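Side-chain contacts in quinoline 2-oxidoreductase large subunit (Pseudomonas putida, PDB 1T3Q), which forms the molybdenum-carrying large subunit of a hydroxylase that oxidises quinoline at its 2-position: residues L73-C76 and G77-A81; D174-A177 and P178-S182; A259-H262 and P263-L267; A561-V564 and R565-K569; G599-F602 and A603-V606. All blocks are in the same frame, centred on the assembly; numbering follows the deposited sequence.

Overall arrangement
All five contacts are local, each spanning the point where the chain enters a helix or runs along one, and they follow in series without nesting or crossing. Contact 1 turns the edge strand 71-76 into helix 77-81. Contact 2 closes the turn from strand 172-173 into helix 177-182, far from the others. Contact 3 starts helix 263-275 near the molybdenum site and touches contact 1 where V80 packs on L267, joining the hammerhead region to the first cofactor-binding region. Contact 4 lies within the long helix 549-576; contact 5 turns strand 599-601 into helix 602-611. These last two meet through V568 against F602 and V605, their centres about 13 Å apart.

Contact 1 (L73-C76 and G77-A81)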
loop_
_atom_site.group_PDB
_atom_site.type_symbol
_atom_site.label_atom_id
_atom_site.label_comp_id
_atom_site.label_asym_id
_atom_site.label_seq_id
_atom_site.Cartn_x
_atom_site.Cartn_y
_atom_site.Cartn_z
ATOM N N LEU B 73 -23.464 -2.112 10.759
ATOM C CA LEU B 73 -24.365 -1.190 10.091
ATOM C C LEU B 73 -25.310 -1.864 9.114
ATOM O O LEU B 73 -24.964 -2.864 8.489
ATOM C CB LEU B 73 -23.523 -0.136 9.359
ATOM C CG LEU B 73 -24.140 0.917 8.427
ATOM C CD1 LEU B 73 -23.083 1.966 8.112
ATOM C CD2 LEU B 73 -24.648 0.275 7.143
ATOM N N VAL B 74 -26.514 -1.314 8.997
ATOM C CA VAL B 74 -27.504 -1.817 8.056
ATOM C C VAL B 74 -28.212 -0.599 7.464
ATOM O O VAL B 74 -28.787 0.204 8.195
ATOM C CB VAL B 74 -28.549 -2.725 8.732
ATOM C CG1 VAL B 74 -29.559 -3.200 7.699
ATOM C CG2 VAL B 74 -27.868 -3.920 9.379
ATOM N N TRP B 75 -28.150 -0.460 6.144
ATOM C CA TRP B 75 -28.778 0.667 5.455
ATOM C C TRP B 75 -29.884 0.223 4.514
ATOM O O TRP B 75 -29.820 -0.861 3.932
ATOM C CB TRP B 75 -27.754 1.434 4.612
ATOM C CG TRP B 75 -26.900 2.429 5.337
ATOM C CD1 TRP B 75 -27.000 2.817 6.644
ATOM C CD2 TRP B 75 -25.825 3.186 4.775
ATOM N NE1 TRP B 75 -26.050 3.771 6.927
ATOM C CE2 TRP B 75 -25.315 4.016 5.797
ATOM C CE3 TRP B 75 -25.240 3.245 3.500
ATOM C CZ2 TRP B 75 -24.247 4.894 5.587
ATOM C CZ3 TRP B 75 -24.177 4.118 3.292
ATOM C CH2 TRP B 75 -23.694 4.932 4.332
ATOM N N CYS B 76 -30.901 1.066 4.369
ATOM C CA CYS B 76 -31.979 0.786 3.434
ATOM C C CYS B 76 -31.914 1.934 2.422
ATOM O O CYS B 76 -31.051 2.804 2.529
ATOM C CB CYS B 76 -33.337 0.741 4.144
ATOM S SG CYS B 76 -33.864 2.287 4.898
ATOM N N GLY B 77 -32.813 1.937 1.447
ATOM C CA GLY B 77 -32.795 2.979 0.433
ATOM C C GLY B 77 -32.849 4.410 0.936
ATOM O O GLY B 77 -32.218 5.295 0.356
ATOM N N ALA B 78 -33.596 4.639 2.011
ATOM C CA ALA B 78 -33.740 5.975 2.579
ATOM C C ALA B 78 -32.444 6.497 3.182
ATOM O O ALA B 78 -32.153 7.692 3.111
ATOM C CB ALA B 78 -34.845 5.977 3.630
ATOM N N ASP B 79 -31.672 5.605 3.792
ATOM C CA ASP B 79 -30.400 5.988 4.386
ATOM C C ASP B 79 -29.445 6.467 3.298
ATOM O O ASP B 79 -28.775 7.492 3.436
ATOM C CB ASP B 79 -29.765 4.794 5.104
ATOM C CG ASP B 79 -30.579 4.329 6.285
ATOM O OD1 ASP B 79 -30.870 5.163 7.165
ATOM O OD2 ASP B 79 -30.922 3.130 6.341
ATOM N N VAL B 80 -29.384 5.709 2.212
ATOM C CA VAL B 80 -28.499 6.041 1.105
ATOM C C VAL B 80 -28.950 7.297 0.364
ATOM O O VAL B 80 -28.133 8.143 0.006
ATOM C CB VAL B 80 -28.407 4.864 0.113
ATOM C CG1 VAL B 80 -27.427 5.185 -0.993
ATOM C CG2 VAL B 80 -27.978 3.606 0.853
ATOM N N ALA B 81 -30.255 7.420 0.147
ATOM C CA ALA B 81 -30.805 8.570 -0.562
ATOM C C ALA B 81 -30.342 9.896 0.034
ATOM O O ALA B 81 -30.262 10.903 -0.669
ATOM C CB ALA B 81 -32.326 8.500 -0.567
HETATM O O HOH W 1 -30.994 1.829 8.634
#
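D79 reaches back to the end of the strand because its CG stands anti to its own carbonyl carbon (chi1 -65°), and W75, with CG likewise beside its backbone N, brings one face of the indole against that side chain. C76 N donates to D79 OD2 at 2.9 Å with an N-H...O angle of 163°, and OD2 accepts through its anti lone pair. Lower on the same side chain, D79 CB sits over the five-membered ring of W75, 4.0 Å from its centroid and 24° off the normal, a CH-pi contact. The opposite face of the indole receives L73 CD2. C76 is the N-cap of helix 77-81 and D79 its third residue, which makes this the N3-to-N-cap bond of a capping box; the reciprocal bond, from the cap side chain to D79 N, is not made here. In the fold this is the turn from the edge strand 71-76 of a mixed sheet into a short helix of the hammerhead region, and W75 also packs on L271 and A274 of helix 263-275. A water adds a second grip on D79 OD2, donating to it at 2.6 Å and to V74 O at 2.8 Å. With an alanine in place of D79, the N-H of C76 would probably lose its acceptor and the water one of its two. Backbone bonds to C76 O are weak, from D79 N at 3.1 Å and V80 N at 3.4 Å, while V80 CG2 packs against W75 CE3 at 3.8 Å.

Contact 2 (D174-A177 and P178-S182)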
loop_
_atom_site.group_PDB
_atom_site.type_symbol
_atom_site.label_atom_id
_atom_site.label_comp_id
_atom_site.label_asym_id
_atom_site.label_seq_id
_atom_site.Cartn_x
_atom_site.Cartn_y
_atom_site.Cartn_z
ATOM N N ASP B 174 -34.630 5.905 -46.208
ATOM C CA ASP B 174 -34.961 5.821 -47.629
ATOM C C ASP B 174 -36.228 4.986 -47.810
ATOM O O ASP B 174 -36.536 4.123 -46.986
ATOM C CB ASP B 174 -33.808 5.177 -48.405
ATOM C CG ASP B 174 -32.559 6.035 -48.414
ATOM O OD1 ASP B 174 -31.455 5.478 -48.595
ATOM O OD2 ASP B 174 -32.681 7.271 -48.248
ATOM N N GLU B 175 -36.964 5.256 -48.884
ATOM C CA GLU B 175 -38.188 4.520 -49.191
ATOM C C GLU B 175 -37.759 3.207 -49.839
ATOM O O GLU B 175 -37.233 3.203 -50.952
ATOM C CB GLU B 175 -39.055 5.336 -50.155
ATOM C CG GLU B 175 -40.359 4.668 -50.574
ATOM C CD GLU B 175 -41.159 4.156 -49.390
ATOM O OE1 GLU B 175 -40.911 3.012 -48.944
ATOM O OE2 GLU B 175 -42.030 4.906 -48.898
ATOM N N LEU B 176 -37.984 2.092 -49.148
ATOM C CA LEU B 176 -37.560 0.796 -49.667
ATOM C C LEU B 176 -38.652 -0.140 -50.175
ATOM O O LEU B 176 -38.354 -1.098 -50.890
ATOM C CB LEU B 176 -36.737 0.061 -48.602
ATOM C CG LEU B 176 -35.586 0.824 -47.941
ATOM C CD1 LEU B 176 -34.815 -0.135 -47.035
ATOM C CD2 LEU B 176 -34.660 1.420 -48.998
ATOM N N ALA B 177 -39.904 0.117 -49.808
ATOM C CA ALA B 177 -41.003 -0.745 -50.240
ATOM C C ALA B 177 -40.950 -1.060 -51.734
ATOM O O ALA B 177 -40.997 -2.226 -52.134
ATOM C CB ALA B 177 -42.349 -0.112 -49.879
ATOM N N PRO B 178 -40.853 -0.028 -52.586
ATOM C CA PRO B 178 -40.799 -0.319 -54.021
ATOM C C PRO B 178 -39.568 -1.130 -54.431
ATOM O O PRO B 178 -39.621 -1.895 -55.390
ATOM C CB PRO B 178 -40.841 1.069 -54.660
ATOM C CG PRO B 178 -40.252 1.957 -53.603
ATOM C CD PRO B 178 -40.863 1.422 -52.338
ATOM N N ILE B 179 -38.464 -0.974 -53.709
ATOM C CA ILE B 179 -37.264 -1.733 -54.046
ATOM C C ILE B 179 -37.483 -3.215 -53.730
ATOM O O ILE B 179 -37.193 -4.083 -54.554
ATOM C CB ILE B 179 -36.023 -1.204 -53.283
ATOM C CG1 ILE B 179 -35.722 0.230 -53.728
ATOM C CG2 ILE B 179 -34.820 -2.109 -53.549
ATOM C CD1 ILE B 179 -34.540 0.891 -53.020
ATOM N N PHE B 180 -38.008 -3.505 -52.540
ATOM C CA PHE B 180 -38.267 -4.888 -52.157
ATOM C C PHE B 180 -39.346 -5.503 -53.032
ATOM O O PHE B 180 -39.375 -6.713 -53.238
ATOM C CB PHE B 180 -38.689 -4.983 -50.686
ATOM C CG PHE B 180 -37.541 -4.926 -49.733
ATOM C CD1 PHE B 180 -37.052 -3.707 -49.278
ATOM C CD2 PHE B 180 -36.899 -6.099 -49.335
ATOM C CE1 PHE B 180 -35.939 -3.654 -48.441
ATOM C CE2 PHE B 180 -35.786 -6.054 -48.501
ATOM C CZ PHE B 180 -35.304 -4.830 -48.054
ATOM N N ALA B 181 -40.228 -4.663 -53.558
ATOM C CA ALA B 181 -41.308 -5.151 -54.400
ATOM C C ALA B 181 -40.873 -5.490 -55.821
ATOM O O ALA B 181 -41.484 -6.344 -56.465
ATOM C CB ALA B 181 -42.431 -4.124 -54.439
ATOM N N SER B 182 -39.813 -4.847 -56.306
ATOM C CA SER B 182 -39.364 -5.075 -57.679
ATOM C C SER B 182 -37.997 -5.719 -57.871
ATOM O O SER B 182 -37.662 -6.126 -58.987
ATOM C CB SER B 182 -39.386 -3.752 -58.456
ATOM O OG SER B 182 -40.696 -3.214 -58.521
#
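The F180 ring has L176 O at its edge, in plane and 3.3 Å from F180 CD1, while R188 makes a cation-pi contact with the ring. L176 and F180 run side by side and point the same way, with L176 CB 3.8 Å from F180 CE1. The other flat group, the carboxylate of E175, meets A177 N: E175 OE1 accepts at 3.2 Å from the anti side, 18° out of the carboxylate plane. E175 CG, anti to the backbone N (chi1 179°), is set against P178 CD at 3.7 Å, and the bend at chi2 turns OE1 back to A177 N. This is a capping bond at the start of helix 177-182, which follows strand 172-173 at the surface of the first cofactor-binding region. P178 suits the first turn, where a residue without an N-H gives up no helical bond. L176 O takes F180 N at 2.9 Å, nearly straight, and a weaker bond from I179 N. A177 CB is crowded against P178 CD (3.3 Å), as expected of a helical residue just before a proline. L176 and I179 turn inward onto A314 and A352 of the sheet, with L176 CD2 touching I179 CD1 at 4.1 Å.

Contact 3 (A259-H262 and P263-L267)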
loop_
_atom_site.group_PDB
_atom_site.type_symbol
_atom_site.label_atom_id
_atom_site.label_comp_id
_atom_site.label_asym_id
_atom_site.label_seq_id
_atom_site.Cartn_x
_atom_site.Cartn_y
_atom_site.Cartn_z
ATOM N N ALA B 259 -16.528 -2.186 -17.181
ATOM C CA ALA B 259 -16.386 -0.888 -17.818
ATOM C C ALA B 259 -17.676 -0.110 -17.558
ATOM O O ALA B 259 -18.201 0.558 -18.446
ATOM C CB ALA B 259 -16.157 -1.041 -19.316
ATOM N N HIS B 260 -18.192 -0.235 -16.341
ATOM C CA HIS B 260 -19.399 0.479 -15.925
ATOM C C HIS B 260 -19.183 0.950 -14.500
ATOM O O HIS B 260 -18.317 0.437 -13.784
ATOM C CB HIS B 260 -20.641 -0.419 -15.899
ATOM C CG HIS B 260 -20.980 -1.050 -17.211
ATOM N ND1 HIS B 260 -20.547 -2.311 -17.562
ATOM C CD2 HIS B 260 -21.728 -0.605 -18.250
ATOM C CE1 HIS B 260 -21.017 -2.618 -18.758
ATOM N NE2 HIS B 260 -21.736 -1.601 -19.197
ATOM N N LEU B 261 -19.977 1.926 -14.086
ATOM C CA LEU B 261 -19.904 2.398 -12.716
ATOM C C LEU B 261 -20.941 1.545 -12.003
ATOM O O LEU B 261 -22.097 1.490 -12.425
ATOM C CB LEU B 261 -20.289 3.876 -12.621
ATOM C CG LEU B 261 -20.222 4.422 -11.193
ATOM C CD1 LEU B 261 -18.776 4.439 -10.717
ATOM C CD2 LEU B 261 -20.805 5.828 -11.147
ATOM N N HIS B 262 -20.544 0.861 -10.937
ATOM C CA HIS B 262 -21.491 0.011 -10.219
ATOM C C HIS B 262 -21.990 0.687 -8.952
ATOM O O HIS B 262 -21.243 1.386 -8.275
ATOM C CB HIS B 262 -20.841 -1.317 -9.820
ATOM C CG HIS B 262 -19.980 -1.912 -10.888
ATOM N ND1 HIS B 262 -20.473 -2.288 -12.118
ATOM C CD2 HIS B 262 -18.650 -2.165 -10.919
ATOM C CE1 HIS B 262 -19.481 -2.744 -12.864
ATOM N NE2 HIS B 262 -18.365 -2.679 -12.160
ATOM N N PRO B 263 -23.273 0.499 -8.625
ATOM C CA PRO B 263 -23.800 1.114 -7.407
ATOM C C PRO B 263 -22.898 0.755 -6.222
ATOM O O PRO B 263 -22.602 1.595 -5.375
ATOM C CB PRO B 263 -25.188 0.494 -7.289
ATOM C CG PRO B 263 -25.609 0.382 -8.716
ATOM C CD PRO B 263 -24.349 -0.133 -9.412
ATOM N N GLU B 264 -22.442 -0.495 -6.181
ATOM C CA GLU B 264 -21.592 -0.948 -5.082
ATOM C C GLU B 264 -20.289 -0.167 -4.928
ATOM O O GLU B 264 -19.791 -0.026 -3.814
ATOM C CB GLU B 264 -21.296 -2.446 -5.215
ATOM C CG GLU B 264 -22.521 -3.331 -5.039
ATOM C CD GLU B 264 -23.221 -3.663 -6.344
ATOM O OE1 GLU B 264 -23.253 -2.806 -7.253
ATOM O OE2 GLU B 264 -23.756 -4.786 -6.455
ATOM N N GLU B 265 -19.730 0.340 -6.027
ATOM C CA GLU B 265 -18.491 1.112 -5.931
ATOM C C GLU B 265 -18.752 2.380 -5.131
ATOM O O GLU B 265 -17.931 2.801 -4.314
ATOM C CB GLU B 265 -17.954 1.473 -7.326
ATOM C CG GLU B 265 -17.456 0.267 -8.105
ATOM C CD GLU B 265 -17.018 0.609 -9.521
ATOM O OE1 GLU B 265 -15.839 0.359 -9.857
ATOM O OE2 GLU B 265 -17.853 1.115 -10.300
ATOM N N LEU B 266 -19.909 2.991 -5.360
ATOM C CA LEU B 266 -20.242 4.198 -4.631
ATOM C C LEU B 266 -20.569 3.818 -3.198
ATOM O O LEU B 266 -20.127 4.479 -2.261
ATOM C CB LEU B 266 -21.443 4.903 -5.273
ATOM C CG LEU B 266 -21.248 5.373 -6.718
ATOM C CD1 LEU B 266 -22.499 6.108 -7.187
ATOM C CD2 LEU B 266 -20.041 6.281 -6.803
ATOM N N LEU B 267 -21.320 2.734 -3.034
ATOM C CA LEU B 267 -21.718 2.293 -1.706
ATOM C C LEU B 267 -20.557 2.031 -0.766
ATOM O O LEU B 267 -20.588 2.478 0.378
ATOM C CB LEU B 267 -22.619 1.062 -1.797
ATOM C CG LEU B 267 -24.034 1.335 -2.323
ATOM C CD1 LEU B 267 -24.737 0.025 -2.616
ATOM C CD2 LEU B 267 -24.826 2.160 -1.291
HETATM O O HOH W 2 -15.928 -0.013 -12.575
#
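E265 OE2 takes the backbone N-H of H262 at 2.8 Å and almost straight, with an angle of 172° at the hydrogen. H262 is the N-cap of helix 263-275 and E265 its third residue, so the side chain reaches back to the cap as in a capping box, but the imidazole of H262 does not return a bond to E265 N. E265 does so with CG beside its own backbone N (chi1 -68°) and an extended chain, and OE2 is approached on the anti side, out of the carboxylate plane. The same chain passes obliquely by the imidazole of H262, the ring and carboxylate planes 38° apart, with H262 CD2 3.5 Å from E265 CD. One face of this imidazole receives H260 O, 3.4 Å above the plane and toward the rim. E265 OE1, the other carboxylate oxygen, is hydrogen-bonded to T221 OG1, and a water lies 2.7 Å from both E265 OE1 and H260 O. A buried carboxylate beside the N-terminal end of a helix would probably be stabilised as an anion. The loop passes near the molybdenum site: the side chain of H260 is about 7 Å from the bound dioxosulfidomolybdenum ion, and H260 NE2 is hydrogen-bonded to A369 N. L261 packs among F228, M232 and F236 of helix 226-237, and its CD2 lies 4.3 Å from L266 CD1. The return backbone bond runs from E265 N to H262 O at 2.9 Å, the donor standing well above the carbonyl plane.

Contact 4 (A561-V564 and R565-K569); sequences ASIV and RERVK
Successive i to i+4 bonds carry helix 549-576 through these two turns, R565 N to A561 O and E566 N to S562 O both at 2.8 Å, whereas R567 N to I563 O is weak. S562, R565, E566 and K569 form a polar cluster on the helix. There a water is gripped three times: it accepts from R565 NE at 2.7 Å, at the edge and in the plane of the guanidinium, donates to E566 OE1 at 2.8 Å, and bonds to S562 OG. R565 comes to it with CG anti to the backbone N (chi1 177°) and a bend at chi3; R565 NH2 donates to V521 O and NH1 to A8 O. E566 OE1 has a second partner, K569 NZ at 2.8 Å, in a salt bridge that meets it on the syn side but 34° out of the carboxylate plane. On another side of the helix I563 and R567 lie side by side, I563 CG2 over the centre of the R567 guanidinium face and 3.6 Å from R567 CZ. R567 NH2 donates to T623 O, which probably helps fix the rotation of the group over the methyl. I563 and V564 both touch A626 of strand 625-629. With a water and an ammonium on one carboxylate oxygen, E566 probably remains ionised, and the water joins its negative charge to the positive charge of R565 without direct contact.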
loop_
_atom_site.group_PDB
_atom_site.type_symbol
_atom_site.label_atom_id
_atom_site.label_comp_id
_atom_site.label_asym_id
_atom_site.label_seq_id
_atom_site.Cartn_x
_atom_site.Cartn_y
_atom_site.Cartn_z
ATOM N N ALA B 561 6.326 10.552 -24.831
ATOM C CA ALA B 561 7.700 10.111 -25.061
ATOM C C ALA B 561 8.405 11.036 -26.051
ATOM O O ALA B 561 9.602 11.291 -25.928
ATOM C CB ALA B 561 7.709 8.682 -25.587
ATOM N N SER B 562 7.654 11.547 -27.020
ATOM C CA SER B 562 8.219 12.444 -28.025
ATOM C C SER B 562 8.734 13.731 -27.394
ATOM O O SER B 562 9.798 14.228 -27.758
ATOM C CB SER B 562 7.172 12.777 -29.091
ATOM O OG SER B 562 7.690 13.704 -30.032
ATOM N N ILE B 563 7.977 14.270 -26.443
ATOM C CA ILE B 563 8.379 15.501 -25.781
ATOM C C ILE B 563 9.745 15.361 -25.129
ATOM O O ILE B 563 10.618 16.214 -25.311
ATOM C CB ILE B 563 7.359 15.927 -24.710
ATOM C CG1 ILE B 563 6.019 16.256 -25.378
ATOM C CG2 ILE B 563 7.889 17.128 -23.930
ATOM C CD1 ILE B 563 4.900 16.489 -24.401
ATOM N N VAL B 564 9.941 14.292 -24.364
ATOM C CA VAL B 564 11.224 14.110 -23.707
ATOM C C VAL B 564 12.290 13.654 -24.702
ATOM O O VAL B 564 13.465 13.992 -24.554
ATOM C CB VAL B 564 11.111 13.129 -22.514
ATOM C CG1 VAL B 564 10.206 13.737 -21.455
ATOM C CG2 VAL B 564 10.563 11.787 -22.969
ATOM N N ARG B 565 11.882 12.907 -25.722
ATOM C CA ARG B 565 12.821 12.455 -26.747
ATOM C C ARG B 565 13.438 13.680 -27.424
ATOM O O ARG B 565 14.647 13.742 -27.632
ATOM C CB ARG B 565 12.112 11.595 -27.801
ATOM C CG ARG B 565 13.027 11.148 -28.955
ATOM C CD ARG B 565 12.349 10.128 -29.874
ATOM N NE ARG B 565 11.279 10.717 -30.674
ATOM C CZ ARG B 565 10.545 10.045 -31.555
ATOM N NH1 ARG B 565 9.592 10.667 -32.241
ATOM N NH2 ARG B 565 10.757 8.750 -31.750
ATOM N N GLU B 566 12.604 14.661 -27.756
ATOM C CA GLU B 566 13.089 15.876 -28.402
ATOM C C GLU B 566 14.119 16.603 -27.545
ATOM O O GLU B 566 15.096 17.124 -28.064
ATOM C CB GLU B 566 11.925 16.819 -28.729
ATOM C CG GLU B 566 11.086 16.342 -29.900
ATOM C CD GLU B 566 11.896 16.271 -31.184
ATOM O OE1 GLU B 566 11.559 15.448 -32.064
ATOM O OE2 GLU B 566 12.870 17.047 -31.312
ATOM N N ARG B 567 13.914 16.624 -26.231
ATOM C CA ARG B 567 14.857 17.298 -25.353
ATOM C C ARG B 567 16.187 16.553 -25.331
ATOM O O ARG B 567 17.248 17.165 -25.202
ATOM C CB ARG B 567 14.257 17.441 -23.952
ATOM C CG ARG B 567 13.110 18.444 -23.948
ATOM C CD ARG B 567 12.290 18.446 -22.667
ATOM N NE ARG B 567 11.122 19.311 -22.819
ATOM C CZ ARG B 567 10.076 19.313 -21.998
ATOM N NH1 ARG B 567 9.058 20.131 -22.222
ATOM N NH2 ARG B 567 10.042 18.492 -20.956
ATOM N N VAL B 568 16.133 15.233 -25.479
ATOM C CA VAL B 568 17.348 14.431 -25.511
ATOM C C VAL B 568 18.072 14.721 -26.838
ATOM O O VAL B 568 19.298 14.838 -26.877
ATOM C CB VAL B 568 17.029 12.909 -25.397
ATOM C CG1 VAL B 568 18.270 12.080 -25.730
ATOM C CG2 VAL B 568 16.569 12.580 -23.973
ATOM N N LYS B 569 17.305 14.858 -27.917
ATOM C CA LYS B 569 17.885 15.145 -29.233
ATOM C C LYS B 569 18.546 16.525 -29.245
ATOM O O LYS B 569 19.606 16.711 -29.844
ATOM C CB LYS B 569 16.802 15.068 -30.315
ATOM C CG LYS B 569 16.302 13.646 -30.579
ATOM C CD LYS B 569 14.958 13.625 -31.303
ATOM C CE LYS B 569 15.037 14.245 -32.691
ATOM N NZ LYS B 569 13.716 14.219 -33.394
HETATM O O HOH W 3 10.307 13.196 -30.984
#

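Contact 5 (G599-F602 and A603-V606)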
loop_
_atom_site.group_PDB
_atom_site.type_symbol
_atom_site.label_atom_id
_atom_site.label_comp_id
_atom_site.label_asym_id
_atom_site.label_seq_id
_atom_site.Cartn_x
_atom_site.Cartn_y
_atom_site.Cartn_z
ATOM N N GLY B 599 27.893 9.733 -32.332
ATOM C CA GLY B 599 26.861 9.569 -31.328
ATOM C C GLY B 599 27.385 9.338 -29.925
ATOM O O GLY B 599 28.591 9.416 -29.677
ATOM N N MET B 600 26.462 9.051 -29.009
ATOM C CA MET B 600 26.774 8.803 -27.601
ATOM C C MET B 600 25.721 7.852 -27.050
ATOM O O MET B 600 24.582 7.843 -27.515
ATOM C CB MET B 600 26.674 10.095 -26.791
ATOM C CG MET B 600 27.501 11.253 -27.283
ATOM S SD MET B 600 26.949 12.766 -26.470
ATOM C CE MET B 600 27.202 12.328 -24.753
ATOM N N PRO B 601 26.082 7.036 -26.050
ATOM C CA PRO B 601 25.040 6.150 -25.540
ATOM C C PRO B 601 23.909 6.973 -24.916
ATOM O O PRO B 601 24.133 8.061 -24.389
ATOM C CB PRO B 601 25.780 5.281 -24.519
ATOM C CG PRO B 601 26.977 6.100 -24.142
ATOM C CD PRO B 601 27.387 6.729 -25.442
ATOM N N PHE B 602 22.693 6.451 -25.012
ATOM C CA PHE B 602 21.512 7.105 -24.469
ATOM C C PHE B 602 21.724 7.513 -23.006
ATOM O O PHE B 602 21.434 8.646 -22.615
ATOM C CB PHE B 602 20.325 6.147 -24.582
ATOM C CG PHE B 602 19.019 6.720 -24.101
ATOM C CD1 PHE B 602 18.399 7.756 -24.792
ATOM C CD2 PHE B 602 18.389 6.190 -22.977
ATOM C CE1 PHE B 602 17.162 8.257 -24.373
ATOM C CE2 PHE B 602 17.151 6.681 -22.546
ATOM C CZ PHE B 602 16.535 7.718 -23.249
ATOM N N ALA B 603 22.241 6.584 -22.205
ATOM C CA ALA B 603 22.476 6.837 -20.784
ATOM C C ALA B 603 23.414 8.016 -20.537
ATOM O O ALA B 603 23.267 8.735 -19.549
ATOM C CB ALA B 603 23.027 5.584 -20.116
ATOM N N GLU B 604 24.375 8.221 -21.431
ATOM C CA GLU B 604 25.313 9.325 -21.260
ATOM C C GLU B 604 24.652 10.679 -21.513
ATOM O O GLU B 604 24.917 11.642 -20.795
ATOM C CB GLU B 604 26.526 9.157 -22.184
ATOM C CG GLU B 604 27.575 10.249 -22.004
ATOM C CD GLU B 604 28.813 10.034 -22.861
ATOM O OE1 GLU B 604 29.725 10.887 -22.811
ATOM O OE2 GLU B 604 28.880 9.017 -23.580
ATOM N N VAL B 605 23.795 10.755 -22.526
ATOM C CA VAL B 605 23.109 12.009 -22.828
ATOM C C VAL B 605 22.148 12.322 -21.683
ATOM O O VAL B 605 22.110 13.438 -21.173
ATOM C CB VAL B 605 22.298 11.921 -24.142
ATOM C CG1 VAL B 605 21.637 13.269 -24.437
ATOM C CG2 VAL B 605 23.207 11.523 -25.290
ATOM N N VAL B 606 21.374 11.320 -21.286
ATOM C CA VAL B 606 20.421 11.481 -20.196
ATOM C C VAL B 606 21.165 11.880 -18.929
ATOM O O VAL B 606 20.724 12.764 -18.197
ATOM C CB VAL B 606 19.629 10.175 -19.957
ATOM C CG1 VAL B 606 18.763 10.295 -18.693
ATOM C CG2 VAL B 606 18.757 9.884 -21.170
#
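Strand 599-601 hands over to helix 602-611 at P601, the N-cap, in the second cofactor-binding region. P601 O accepts V605 N at 3.3 Å and, weakly, E604 N at 3.0 Å. Inside the first turn V606 N bonds to F602 O at 3.0 Å, almost straight at 175°. F602 holds CG anti to its backbone N (chi1 -178°), which brings a ring face up to V606: CG2 stands over the centre, 3.8 Å from the centroid and 13° off the normal, a CH-pi contact. An alanine at F602 would probably open a gap against V606 CG2 and leave I491 and V590 without the ring they pack on. Before the cap, M600 bends at chi3 so that its CE meets E604 CD at 3.4 Å, the two chains crossing at about a right angle. The extended E604 chain carries OE2 to P601 CD at 3.3 Å. V605 CG2 lies 4.0 Å from M600 CB. The whole is a strand-to-helix N-cap turn, in which strand 599-601 of a three-stranded antiparallel sheet runs into helix 602-611 and V605 packs on V568 and L571 of helix 549-576.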